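Local atomic coordinates of serine protease p27 (Human astrovirus 1, PDB entry 2W5E), a protein that is a trypsin-like serine endopeptidase that probably cleaves the viral nonstructural polyprotein into its functional products. Residues N30-F44 and K57-C71. Numbering follows the deposited sequence.
Sequences NDIVTAAHVVGNNTF and KVRYMPEKDIAFITC
Asp31 and Arg59 form a two-pronged salt bridge across this contact. Arg59 turns its guanidinium side-on, NE giving a nearly straight bond to Asp31 OD1 (2.9 Å) on its syn side and NH2 reaching Asp31 OD2 (2.7 Å) from above the carboxylate plane. The two planes lie 20° apart; Arg59 runs extended as far as CG-CD and then bends at chi3 (73°), which brings the group round to the acid. Arg59 NH2 also donates to Phe160 O, which ties the pair to the C-terminal tail.

Beside the bridge, antiparallel strands 31-35 and 66-70 are paired through the backbone: Ile32 exchanges bonds with Ile69, and Thr34 with Ala67. Val33 and Phe68 share one face, Val33 CG2 lying 3.9 Å from Phe68 CE1. The opposite face carries Ile32, Thr34, Ala67 and Ile69, and here the short helix 36-39 sends Val39 onto the sheet. Its CG2 branch sits against Ala67 CB and Ile69 CD1, while its CG1, roughly anti to the backbone N (chi1 151°), meets Val58 CG2 at 3.6 Å. Farther along, Thr43 O takes the Val58 N-H, and the aliphatic chain of Lys57 crosses the Phe44 ring, with CG over one face in a CH-pi contact.

On the other edge of strand 31-35, strand 21-28 continues the sheet, with Val33 in backbone hydrogen bonds to Phe26, and Thr34 OG1 is hydrogen-bonded to Thr24 O. Arg59 and Tyr60 both face Phe68 in a classic beta bulge, just before the loop that leads to Asp65. At the active-site end, Ala36 N donates to Asp65 O (3.0 Å), joining the start of the His37 helix directly to the backbone of the catalytic acid. This is the N-terminal six-stranded barrel of the chymotrypsin-like double-barrel fold, which supplies His37 and Asp65 to the catalytic triad completed by Ser127.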
loop_
_atom_site.group_PDB
_atom_site.type_symbol
_atom_site.label_atom_id
_atom_site.label_comp_id
_atom_site.label_asym_id
_atom_site.label_seq_id
_atom_site.Cartn_x
_atom_site.Cartn_y
_atom_site.Cartn_z
ATOM N N ASN A 30 0.453 5.744 21.106
ATOM C CA ASN A 30 1.835 5.901 21.558
ATOM C C ASN A 30 2.183 4.941 22.704
ATOM O O ASN A 30 3.199 5.102 23.381
ATOM C CB ASN A 30 2.087 7.358 21.979
ATOM C CG ASN A 30 3.561 7.665 22.192
ATOM O OD1 ASN A 30 4.407 7.359 21.344
ATOM N ND2 ASN A 30 3.877 8.268 23.339
ATOM N N ASP A 31 1.340 3.931 22.905
ATOM C CA ASP A 31 1.503 3.007 24.020
ATOM C C ASP A 31 1.875 1.592 23.600
ATOM O O ASP A 31 1.736 1.213 22.435
ATOM C CB ASP A 31 0.217 2.942 24.843
ATOM C CG ASP A 31 -0.015 4.188 25.670
ATOM O OD1 ASP A 31 0.956 4.735 26.243
ATOM O OD2 ASP A 31 -1.187 4.609 25.760
ATOM N N ILE A 32 2.364 0.831 24.578
ATOM C CA ILE A 32 2.401 -0.617 24.513
ATOM C C ILE A 32 1.407 -1.098 25.574
ATOM O O ILE A 32 1.516 -0.733 26.755
ATOM C CB ILE A 32 3.817 -1.176 24.784
ATOM C CG1 ILE A 32 4.810 -0.653 23.739
ATOM C CG2 ILE A 32 3.794 -2.708 24.821
ATOM C CD1 ILE A 32 6.276 -0.933 24.044
ATOM N N VAL A 33 0.428 -1.891 25.142
ATOM C CA VAL A 33 -0.631 -2.386 26.020
ATOM C C VAL A 33 -0.365 -3.851 26.374
ATOM O O VAL A 33 0.046 -4.635 25.516
ATOM C CB VAL A 33 -2.040 -2.238 25.361
ATOM C CG1 VAL A 33 -3.155 -2.547 26.362
ATOM C CG2 VAL A 33 -2.235 -0.833 24.785
ATOM N N THR A 34 -0.581 -4.204 27.640
ATOM C CA THR A 34 -0.461 -5.600 28.092
ATOM C C THR A 34 -1.393 -5.870 29.280
ATOM O O THR A 34 -2.176 -4.999 29.665
ATOM C CB THR A 34 1.017 -5.990 28.400
ATOM O OG1 THR A 34 1.133 -7.412 28.546
ATOM C CG2 THR A 34 1.539 -5.286 29.665
ATOM N N ALA A 35 -1.326 -7.080 29.834
ATOM C CA ALA A 35 -2.091 -7.431 31.032
ATOM C C ALA A 35 -1.347 -6.953 32.278
ATOM O O ALA A 35 -0.116 -6.959 32.310
ATOM C CB ALA A 35 -2.330 -8.935 31.096
ATOM N N ALA A 36 -2.093 -6.547 33.300
ATOM C CA ALA A 36 -1.496 -6.042 34.537
ATOM C C ALA A 36 -0.463 -7.001 35.136
ATOM O O ALA A 36 0.608 -6.570 35.563
ATOM C CB ALA A 36 -2.570 -5.698 35.552
ATOM N N HIS A 37 -0.767 -8.297 35.147
ATOM C CA HIS A 37 0.137 -9.272 35.773
ATOM C C HIS A 37 1.433 -9.542 34.993
ATOM O O HIS A 37 2.375 -10.111 35.538
ATOM C CB HIS A 37 -0.592 -10.572 36.148
ATOM C CG HIS A 37 -0.873 -11.478 34.990
ATOM N ND1 HIS A 37 -2.036 -11.407 34.253
ATOM C CD2 HIS A 37 -0.152 -12.495 34.462
ATOM C CE1 HIS A 37 -2.015 -12.334 33.313
ATOM N NE2 HIS A 37 -0.885 -13.010 33.420
ATOM N N VAL A 38 1.477 -9.129 33.727
ATOM C CA VAL A 38 2.707 -9.213 32.929
ATOM C C VAL A 38 3.723 -8.170 33.416
ATOM O O VAL A 38 4.926 -8.434 33.480
ATOM C CB VAL A 38 2.410 -9.029 31.415
ATOM C CG1 VAL A 38 3.697 -8.899 30.605
ATOM C CG2 VAL A 38 1.571 -10.185 30.903
ATOM N N VAL A 39 3.212 -6.995 33.762
ATOM C CA VAL A 39 4.019 -5.895 34.282
ATOM C C VAL A 39 4.377 -6.125 35.761
ATOM O O VAL A 39 5.513 -5.870 36.180
ATOM C CB VAL A 39 3.282 -4.546 34.054
ATOM C CG1 VAL A 39 3.632 -3.519 35.099
ATOM C CG2 VAL A 39 3.557 -4.024 32.644
ATOM N N GLY A 40 3.410 -6.625 36.532
ATOM C CA GLY A 40 3.593 -6.879 37.963
ATOM C C GLY A 40 3.950 -5.613 38.720
ATOM O O GLY A 40 3.298 -4.581 38.554
ATOM N N ASN A 41 4.996 -5.698 39.539
ATOM C CA ASN A 41 5.477 -4.560 40.327
ATOM C C ASN A 41 6.761 -3.950 39.753
ATOM O O ASN A 41 7.615 -3.452 40.489
ATOM C CB ASN A 41 5.670 -4.961 41.795
ATOM C CG ASN A 41 4.390 -5.469 42.432
ATOM O OD1 ASN A 41 3.364 -4.794 42.417
ATOM N ND2 ASN A 41 4.449 -6.666 42.994
ATOM N N ASN A 42 6.881 -4.000 38.429
ATOM C CA ASN A 42 8.016 -3.427 37.723
ATOM C C ASN A 42 7.596 -2.151 36.994
ATOM O O ASN A 42 6.943 -2.224 35.952
ATOM C CB ASN A 42 8.572 -4.437 36.714
ATOM C CG ASN A 42 8.909 -5.779 37.346
ATOM O OD1 ASN A 42 8.117 -6.725 37.293
ATOM N ND2 ASN A 42 10.086 -5.868 37.942
ATOM N N THR A 43 7.963 -1.017 37.551
ATOM C CA THR A 43 7.792 0.270 36.935
ATOM C C THR A 43 8.495 0.416 35.594
ATOM O O THR A 43 8.003 1.003 34.699
ATOM C CB THR A 43 8.299 1.336 37.854
ATOM O OG1 THR A 43 7.540 1.371 39.051
ATOM C CG2 THR A 43 8.114 2.660 37.243
ATOM N N PHE A 44 9.654 -0.157 35.504
ATOM C CA PHE A 44 10.411 -0.295 34.266
ATOM C C PHE A 44 10.443 -1.753 33.814
ATOM O O PHE A 44 10.788 -2.652 34.590
ATOM C CB PHE A 44 11.843 0.234 34.418
ATOM C CG PHE A 44 11.928 1.726 34.580
ATOM C CD1 PHE A 44 11.930 2.561 33.464
ATOM C CD2 PHE A 44 12.023 2.298 35.849
ATOM C CE1 PHE A 44 12.015 3.945 33.606
ATOM C CE2 PHE A 44 12.106 3.686 36.005
ATOM C CZ PHE A 44 12.098 4.509 34.880
ATOM N N LYS A 57 8.965 2.458 30.383
ATOM C CA LYS A 57 8.344 2.792 31.657
ATOM C C LYS A 57 6.829 2.653 31.627
ATOM O O LYS A 57 6.164 3.172 30.724
ATOM C CB LYS A 57 8.727 4.216 32.075
ATOM C CG LYS A 57 8.332 4.574 33.498
ATOM C CD LYS A 57 8.687 6.020 33.827
ATOM C CE LYS A 57 8.534 6.293 35.311
ATOM N NZ LYS A 57 8.956 7.676 35.685
ATOM N N VAL A 58 6.292 1.960 32.629
ATOM C CA VAL A 58 4.848 1.875 32.828
ATOM C C VAL A 58 4.281 3.287 32.988
ATOM O O VAL A 58 4.818 4.092 33.750
ATOM C CB VAL A 58 4.487 0.993 34.055
ATOM C CG1 VAL A 58 2.982 0.982 34.299
ATOM C CG2 VAL A 58 4.990 -0.424 33.855
ATOM N N ARG A 59 3.216 3.579 32.244
ATOM C CA ARG A 59 2.565 4.892 32.262
ATOM C C ARG A 59 1.354 4.933 33.197
ATOM O O ARG A 59 1.211 5.866 33.990
ATOM C CB ARG A 59 2.146 5.300 30.837
ATOM C CG ARG A 59 1.301 6.559 30.764
ATOM C CD ARG A 59 0.979 6.978 29.329
ATOM N NE ARG A 59 -0.006 6.120 28.663
ATOM C CZ ARG A 59 -1.312 6.110 28.928
ATOM N NH1 ARG A 59 -1.820 6.894 29.873
ATOM N NH2 ARG A 59 -2.115 5.300 28.252
ATOM N N TYR A 60 0.491 3.922 33.105
ATOM C CA TYR A 60 -0.819 3.963 33.756
ATOM C C TYR A 60 -1.389 2.567 34.027
ATOM O O TYR A 60 -1.360 1.691 33.158
ATOM C CB TYR A 60 -1.789 4.804 32.906
ATOM C CG TYR A 60 -3.218 4.891 33.407
ATOM C CD1 TYR A 60 -3.507 5.243 34.727
ATOM C CD2 TYR A 60 -4.287 4.655 32.543
ATOM C CE1 TYR A 60 -4.825 5.332 35.176
ATOM C CE2 TYR A 60 -5.601 4.742 32.979
ATOM C CZ TYR A 60 -5.866 5.081 34.294
ATOM O OH TYR A 60 -7.176 5.163 34.720
ATOM N N MET A 61 -1.893 2.380 35.246
ATOM C CA MET A 61 -2.499 1.126 35.684
ATOM C C MET A 61 -3.933 1.390 36.139
ATOM O O MET A 61 -4.155 1.713 37.305
ATOM C CB MET A 61 -1.715 0.515 36.854
ATOM C CG MET A 61 -0.239 0.260 36.610
ATOM S SD MET A 61 0.081 -1.241 35.674
ATOM C CE MET A 61 -0.350 -2.511 36.858
ATOM N N PRO A 62 -4.914 1.253 35.226
ATOM C CA PRO A 62 -6.315 1.482 35.598
ATOM C C PRO A 62 -6.881 0.384 36.503
ATOM O O PRO A 62 -6.166 -0.552 36.867
ATOM C CB PRO A 62 -7.037 1.490 34.244
ATOM C CG PRO A 62 -6.192 0.645 33.367
ATOM C CD PRO A 62 -4.777 0.893 33.803
ATOM N N GLU A 63 -8.157 0.515 36.862
ATOM C CA GLU A 63 -8.858 -0.482 37.673
ATOM C C GLU A 63 -8.908 -1.836 36.965
ATOM O O GLU A 63 -8.730 -2.876 37.601
ATOM C CB GLU A 63 -10.271 0.002 38.013
ATOM C CG GLU A 63 -10.985 -0.816 39.088
ATOM C CD GLU A 63 -12.268 -0.158 39.579
ATOM O OE1 GLU A 63 -12.246 1.061 39.873
ATOM O OE2 GLU A 63 -13.298 -0.866 39.684
ATOM N N LYS A 64 -9.145 -1.812 35.649
ATOM C CA LYS A 64 -9.071 -3.016 34.818
ATOM C C LYS A 64 -7.671 -3.623 34.860
ATOM O O LYS A 64 -6.681 -2.900 34.991
ATOM C CB LYS A 64 -9.447 -2.706 33.368
ATOM C CG LYS A 64 -10.937 -2.703 33.094
ATOM C CD LYS A 64 -11.220 -2.486 31.616
ATOM C CE LYS A 64 -12.707 -2.309 31.372
ATOM N NZ LYS A 64 -12.986 -1.855 29.986
ATOM N N ASP A 65 -7.601 -4.946 34.743
ATOM C CA ASP A 65 -6.337 -5.673 34.803
ATOM C C ASP A 65 -5.520 -5.513 33.512
ATOM O O ASP A 65 -5.109 -6.491 32.886
ATOM C CB ASP A 65 -6.588 -7.153 35.130
ATOM C CG ASP A 65 -7.092 -7.369 36.561
ATOM O OD1 ASP A 65 -6.763 -6.560 37.455
ATOM O OD2 ASP A 65 -7.816 -8.358 36.793
ATOM N N ILE A 66 -5.292 -4.257 33.137
ATOM C CA ILE A 66 -4.549 -3.897 31.936
ATOM C C ILE A 66 -3.468 -2.884 32.327
ATOM O O ILE A 66 -3.640 -2.121 33.277
ATOM C CB ILE A 66 -5.505 -3.328 30.839
ATOM C CG1 ILE A 66 -6.428 -4.433 30.303
ATOM C CG2 ILE A 66 -4.733 -2.706 29.681
ATOM C CD1 ILE A 66 -7.640 -3.916 29.533
ATOM N N ALA A 67 -2.354 -2.899 31.601
ATOM C CA ALA A 67 -1.253 -1.965 31.834
ATOM C C ALA A 67 -0.897 -1.191 30.562
ATOM O O ALA A 67 -0.865 -1.755 29.469
ATOM C CB ALA A 67 -0.034 -2.706 32.369
ATOM N N PHE A 68 -0.634 0.103 30.720
ATOM C CA PHE A 68 -0.204 0.949 29.612
ATOM C C PHE A 68 1.242 1.393 29.813
ATOM O O PHE A 68 1.583 2.002 30.827
ATOM C CB PHE A 68 -1.133 2.161 29.452
ATOM C CG PHE A 68 -2.545 1.799 29.084
ATOM C CD1 PHE A 68 -2.917 1.655 27.747
ATOM C CD2 PHE A 68 -3.504 1.600 30.069
ATOM C CE1 PHE A 68 -4.226 1.309 27.401
ATOM C CE2 PHE A 68 -4.812 1.257 29.735
ATOM C CZ PHE A 68 -5.174 1.114 28.393
ATOM N N ILE A 69 2.074 1.074 28.829
ATOM C CA ILE A 69 3.498 1.369 28.848
ATOM C C ILE A 69 3.804 2.392 27.748
ATOM O O ILE A 69 3.361 2.231 26.615
ATOM C CB ILE A 69 4.316 0.070 28.609
ATOM C CG1 ILE A 69 4.031 -0.958 29.715
ATOM C CG2 ILE A 69 5.806 0.368 28.485
ATOM C CD1 ILE A 69 4.292 -2.395 29.318
ATOM N N THR A 70 4.553 3.443 28.083
ATOM C CA THR A 70 4.990 4.423 27.084
ATOM C C THR A 70 5.944 3.760 26.086
ATOM O O THR A 70 6.947 3.161 26.484
ATOM C CB THR A 70 5.647 5.660 27.761
ATOM O OG1 THR A 70 4.693 6.289 28.627
ATOM C CG2 THR A 70 6.130 6.675 26.724
ATOM N N CYS A 71 5.612 3.824 24.794
ATOM C CA CYS A 71 6.499 3.277 23.770
ATOM C C CYS A 71 7.797 4.077 23.744
ATOM O O CYS A 71 7.758 5.308 23.675
ATOM C CB CYS A 71 5.850 3.270 22.380
ATOM S SG CYS A 71 6.842 2.434 21.113
#